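Local coordinates for sialidase domain-containing protein (Dyadobacter fermentans, PDB 5HX0), which is of unknown function but folds as a beta-propeller of the sialidase type, which is consistent with a role in binding or cleaving glycans, at residues Y269-R281 with C290-T302. Numbering follows the deposited sequence.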
loop_
_atom_site.group_PDB
_atom_site.type_symbol
_atom_site.label_atom_id
_atom_site.label_comp_id
_atom_site.label_asym_id
_atom_site.label_seq_id
_atom_site.Cartn_x
_atom_site.Cartn_y
_atom_site.Cartn_z
ATOM N N TYR A 269 -15.654 -2.548 27.322
ATOM C CA TYR A 269 -15.149 -1.776 28.450
ATOM C C TYR A 269 -15.230 -2.629 29.717
ATOM O O TYR A 269 -16.164 -3.415 29.880
ATOM C CB TYR A 269 -15.968 -0.469 28.583
ATOM C CG TYR A 269 -15.509 0.427 29.704
ATOM C CD1 TYR A 269 -14.368 1.201 29.559
ATOM C CD2 TYR A 269 -16.220 0.499 30.904
ATOM C CE1 TYR A 269 -13.919 2.016 30.592
ATOM C CE2 TYR A 269 -15.785 1.328 31.952
ATOM C CZ TYR A 269 -14.619 2.077 31.777
ATOM O OH TYR A 269 -14.132 2.897 32.771
ATOM N N GLU A 270 -14.247 -2.490 30.602
ATOM C CA GLU A 270 -14.291 -3.141 31.906
ATOM C C GLU A 270 -14.402 -2.073 32.976
ATOM O O GLU A 270 -13.601 -1.129 32.996
ATOM C CB GLU A 270 -13.048 -3.993 32.149
ATOM C CG GLU A 270 -13.136 -4.871 33.399
ATOM C CD GLU A 270 -11.806 -5.550 33.675
ATOM O OE1 GLU A 270 -10.865 -4.857 34.126
ATOM O OE2 GLU A 270 -11.680 -6.753 33.380
ATOM N N THR A 271 -15.385 -2.229 33.872
ATOM C CA THR A 271 -15.633 -1.228 34.901
ATOM C C THR A 271 -14.712 -1.454 36.097
ATOM O O THR A 271 -14.101 -2.520 36.225
ATOM C CB THR A 271 -17.085 -1.288 35.353
ATOM O OG1 THR A 271 -17.287 -2.495 36.101
ATOM C CG2 THR A 271 -18.003 -1.263 34.146
ATOM N N PRO A 272 -14.588 -0.462 36.989
ATOM C CA PRO A 272 -13.729 -0.668 38.169
ATOM C C PRO A 272 -14.141 -1.861 39.007
ATOM O O PRO A 272 -13.268 -2.565 39.531
ATOM C CB PRO A 272 -13.862 0.658 38.930
ATOM C CG PRO A 272 -14.077 1.693 37.797
ATOM C CD PRO A 272 -14.948 0.963 36.798
ATOM N N LYS A 273 -15.433 -2.155 39.111
ATOM C CA LYS A 273 -15.847 -3.345 39.848
ATOM C C LYS A 273 -15.719 -4.633 39.039
ATOM O O LYS A 273 -15.978 -5.716 39.582
ATOM C CB LYS A 273 -17.279 -3.175 40.355
ATOM C CG LYS A 273 -17.391 -2.134 41.465
ATOM C CD LYS A 273 -18.826 -1.980 41.944
ATOM C CE LYS A 273 -18.916 -0.969 43.070
ATOM N NZ LYS A 273 -20.333 -0.596 43.350
ATOM N N GLY A 274 -15.311 -4.555 37.776
ATOM C CA GLY A 274 -15.007 -5.740 36.999
ATOM C C GLY A 274 -16.107 -6.225 36.084
ATOM O O GLY A 274 -15.977 -7.319 35.511
ATOM N N ASP A 275 -17.194 -5.469 35.943
ATOM C CA ASP A 275 -18.181 -5.775 34.920
ATOM C C ASP A 275 -17.569 -5.541 33.545
ATOM O O ASP A 275 -16.760 -4.625 33.356
ATOM C CB ASP A 275 -19.426 -4.894 35.078
ATOM C CG ASP A 275 -20.319 -5.334 36.222
ATOM O OD1 ASP A 275 -19.932 -6.267 36.971
ATOM O OD2 ASP A 275 -21.408 -4.735 36.363
ATOM N N VAL A 276 -17.946 -6.387 32.593
ATOM C CA VAL A 276 -17.604 -6.221 31.183
ATOM C C VAL A 276 -18.842 -5.685 30.470
ATOM O O VAL A 276 -19.900 -6.328 30.482
ATOM C CB VAL A 276 -17.154 -7.552 30.557
ATOM C CG1 VAL A 276 -16.905 -7.381 29.057
ATOM C CG2 VAL A 276 -15.918 -8.110 31.285
ATOM N N VAL A 277 -18.714 -4.525 29.836
ATOM C CA VAL A 277 -19.822 -3.858 29.164
ATOM C C VAL A 277 -19.483 -3.687 27.689
ATOM O O VAL A 277 -18.359 -3.304 27.349
ATOM C CB VAL A 277 -20.103 -2.490 29.829
ATOM C CG1 VAL A 277 -20.989 -1.670 28.972
ATOM C CG2 VAL A 277 -20.744 -2.711 31.211
ATOM N N ALA A 278 -20.450 -3.972 26.815
ATOM C CA ALA A 278 -20.293 -3.763 25.375
ATOM C C ALA A 278 -21.338 -2.775 24.874
ATOM O O ALA A 278 -22.529 -2.930 25.161
ATOM C CB ALA A 278 -20.411 -5.090 24.608
ATOM N N PHE A 279 -20.897 -1.774 24.102
ATOM C CA PHE A 279 -21.770 -0.739 23.554
ATOM C C PHE A 279 -21.947 -0.991 22.058
ATOM O O PHE A 279 -20.967 -0.958 21.305
ATOM C CB PHE A 279 -21.191 0.658 23.798
ATOM C CG PHE A 279 -20.939 0.981 25.254
ATOM C CD1 PHE A 279 -21.998 1.356 26.095
ATOM C CD2 PHE A 279 -19.655 0.924 25.779
ATOM C CE1 PHE A 279 -21.780 1.678 27.443
ATOM C CE2 PHE A 279 -19.424 1.233 27.140
ATOM C CZ PHE A 279 -20.495 1.615 27.965
ATOM N N LEU A 280 -23.192 -1.195 21.623
ATOM C CA LEU A 280 -23.480 -1.916 20.384
ATOM C C LEU A 280 -24.248 -1.074 19.369
ATOM O O LEU A 280 -25.286 -0.485 19.692
ATOM C CB LEU A 280 -24.276 -3.179 20.693
ATOM C CG LEU A 280 -23.791 -4.000 21.889
ATOM C CD1 LEU A 280 -24.805 -5.064 22.225
ATOM C CD2 LEU A 280 -22.431 -4.632 21.584
ATOM N N ARG A 281 -23.735 -1.032 18.140
ATOM C CA ARG A 281 -24.486 -0.534 16.989
ATOM C C ARG A 281 -25.436 -1.618 16.473
ATOM O O ARG A 281 -25.077 -2.793 16.410
ATOM C CB ARG A 281 -23.523 -0.120 15.876
ATOM C CG ARG A 281 -24.201 0.193 14.531
ATOM C CD ARG A 281 -23.163 0.576 13.468
ATOM N NE ARG A 281 -23.807 0.817 12.178
ATOM C CZ ARG A 281 -23.206 1.359 11.118
ATOM N NH1 ARG A 281 -21.932 1.710 11.176
ATOM N NH2 ARG A 281 -23.884 1.565 9.996
ATOM N N CYS A 290 -27.366 0.069 21.780
ATOM C CA CYS A 290 -27.676 -0.932 22.796
ATOM C C CYS A 290 -26.462 -1.246 23.664
ATOM O O CYS A 290 -25.326 -0.861 23.369
ATOM C CB CYS A 290 -28.210 -2.220 22.152
ATOM S SG CYS A 290 -29.850 -1.969 21.408
ATOM N N ILE A 291 -26.720 -1.971 24.751
ATOM C CA ILE A 291 -25.671 -2.329 25.701
ATOM C C ILE A 291 -25.898 -3.769 26.139
ATOM O O ILE A 291 -27.042 -4.227 26.239
ATOM C CB ILE A 291 -25.660 -1.356 26.908
ATOM C CG1 ILE A 291 -24.450 -1.588 27.809
ATOM C CG2 ILE A 291 -26.988 -1.456 27.701
ATOM C CD1 ILE A 291 -24.282 -0.541 28.922
ATOM N N ALA A 292 -24.809 -4.498 26.353
ATOM C CA ALA A 292 -24.874 -5.816 26.964
ATOM C C ALA A 292 -23.796 -5.897 28.035
ATOM O O ALA A 292 -22.712 -5.321 27.884
ATOM C CB ALA A 292 -24.703 -6.935 25.918
ATOM N N ARG A 293 -24.096 -6.617 29.120
ATOM C CA ARG A 293 -23.238 -6.640 30.297
ATOM C C ARG A 293 -22.938 -8.073 30.745
ATOM O O ARG A 293 -23.790 -8.963 30.644
ATOM C CB ARG A 293 -23.893 -5.845 31.458
ATOM C CG ARG A 293 -23.059 -5.807 32.735
ATOM C CD ARG A 293 -23.770 -4.966 33.819
ATOM N NE ARG A 293 -24.002 -3.593 33.365
ATOM C CZ ARG A 293 -23.265 -2.545 33.722
ATOM N NH1 ARG A 293 -22.243 -2.698 34.554
ATOM N NH2 ARG A 293 -23.559 -1.332 33.258
ATOM N N SER A 294 -21.713 -8.286 31.233
ATOM C CA SER A 294 -21.310 -9.532 31.883
ATOM C C SER A 294 -20.834 -9.229 33.295
ATOM O O SER A 294 -19.995 -8.339 33.496
ATOM C CB SER A 294 -20.192 -10.238 31.110
ATOM O OG SER A 294 -19.669 -11.326 31.865
ATOM N N VAL A 295 -21.342 -9.983 34.268
ATOM C CA VAL A 295 -20.890 -9.842 35.646
ATOM C C VAL A 295 -19.988 -10.982 36.087
ATOM O O VAL A 295 -19.599 -11.022 37.261
ATOM C CB VAL A 295 -22.077 -9.700 36.618
ATOM C CG1 VAL A 295 -22.929 -8.478 36.266
ATOM C CG2 VAL A 295 -22.906 -10.978 36.628
ATOM N N ASP A 296 -19.641 -11.911 35.199
ATOM C CA ASP A 296 -18.812 -13.053 35.562
ATOM C C ASP A 296 -17.532 -13.086 34.734
ATOM O O ASP A 296 -17.030 -14.154 34.364
ATOM C CB ASP A 296 -19.588 -14.362 35.423
ATOM C CG ASP A 296 -20.162 -14.560 34.035
ATOM O OD1 ASP A 296 -19.713 -13.874 33.083
ATOM O OD2 ASP A 296 -21.063 -15.411 33.896
ATOM N N GLY A 297 -17.000 -11.909 34.428
ATOM C CA GLY A 297 -15.735 -11.819 33.735
ATOM C C GLY A 297 -15.788 -12.169 32.269
ATOM O O GLY A 297 -14.765 -12.555 31.708
ATOM N N GLY A 298 -16.953 -12.058 31.630
ATOM C CA GLY A 298 -17.070 -12.352 30.217
ATOM C C GLY A 298 -17.475 -13.771 29.883
ATOM O O GLY A 298 -17.506 -14.122 28.697
ATOM N N LYS A 299 -17.799 -14.595 30.884
ATOM C CA LYS A 299 -18.214 -15.973 30.630
ATOM C C LYS A 299 -19.642 -16.048 30.090
ATOM O O LYS A 299 -19.943 -16.907 29.257
ATOM C CB LYS A 299 -18.090 -16.805 31.909
ATOM C CG LYS A 299 -16.657 -16.952 32.418
ATOM C CD LYS A 299 -16.611 -17.576 33.802
ATOM C CE LYS A 299 -15.184 -17.925 34.188
ATOM N NZ LYS A 299 -14.590 -18.914 33.239
ATOM N N THR A 300 -20.535 -15.179 30.562
ATOM C CA THR A 300 -21.894 -15.099 30.053
ATOM C C THR A 300 -22.321 -13.641 30.069
ATOM O O THR A 300 -21.922 -12.874 30.949
ATOM C CB THR A 300 -22.916 -15.904 30.890
ATOM O OG1 THR A 300 -22.977 -15.353 32.205
ATOM C CG2 THR A 300 -22.551 -17.380 30.989
ATOM N N PHE A 301 -23.165 -13.272 29.113
ATOM C CA PHE A 301 -23.753 -11.943 29.068
ATOM C C PHE A 301 -25.256 -12.034 29.304
ATOM O O PHE A 301 -25.930 -12.914 28.759
ATOM C CB PHE A 301 -23.463 -11.254 27.730
ATOM C CG PHE A 301 -22.061 -10.713 27.627
ATOM C CD1 PHE A 301 -20.989 -11.565 27.452
ATOM C CD2 PHE A 301 -21.817 -9.347 27.727
ATOM C CE1 PHE A 301 -19.705 -11.079 27.375
ATOM C CE2 PHE A 301 -20.525 -8.852 27.651
ATOM C CZ PHE A 301 -19.469 -9.720 27.475
ATOM N N THR A 302 -25.768 -11.128 30.137
ATOM C CA THR A 302 -27.202 -10.990 30.326
ATOM C C THR A 302 -27.824 -10.368 29.072
ATOM O O THR A 302 -27.134 -10.002 28.116
ATOM C CB THR A 302 -27.501 -10.163 31.575
ATOM O OG1 THR A 302 -26.866 -8.890 31.476
ATOM C CG2 THR A 302 -27.009 -10.864 32.827
HETATM O O HOH W 1 -17.584 -9.250 34.688
#
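Arg-293 reaches back across the strand pair to Asp-275, where NH1 meets OD2 at 2.8 Å in a salt bridge. The bond lies near the guanidinium plane and uses the anti lone pair of OD2, while the carboxylate is turned 72° from that plane. CG of Arg-293 leaves anti to the backbone N, and a bend at chi3 (-59°) lays the guanidinium over Val-277, whose CG2 sits under its centre, 3.6 Å from CZ. The backbone O of Glu-345 accepts a hydrogen bond from NH2, giving the group a second grip. Farther along this face, Ile-291 CD1 presses tightly on Val-277 CG1 (3.5 Å) and also touches Phe-279 CE1 at 3.7 Å.

On the other face, Val-276 CG1 meets Phe-301 CZ at 3.8 Å, and the Phe-301 ring lies flat over Ser-294 CB. Leu-280 CD1 packs on the methyl of Ala-292. Val-255 of the neighbouring sheet covers Ala-278, Ala-292 and Phe-301.

Paired backbone bonds at Val-276/Ser-294, Ala-278/Ala-292 and Leu-280/Cys-290 set this antiparallel register. At the turn end, one water donates to Gly-274 O and Ser-294 O and accepts from Gly-297 N, tying the two turns together. Beyond it, Ser-294 OG receives Gly-298 N at 2.8 Å. Thr-300 N bonds to Asp-296 OD1, and Thr-300 OG1 to Asp-296 OD2 at 2.6 Å. The run Ser-Val-Asp-Gly-Gly-Lys-Thr-Phe from Ser-294 to Phe-301 is an Asp-box (BNR) turn, here linking the third and fourth strands of a four-stranded antiparallel propeller blade, as in sialidases.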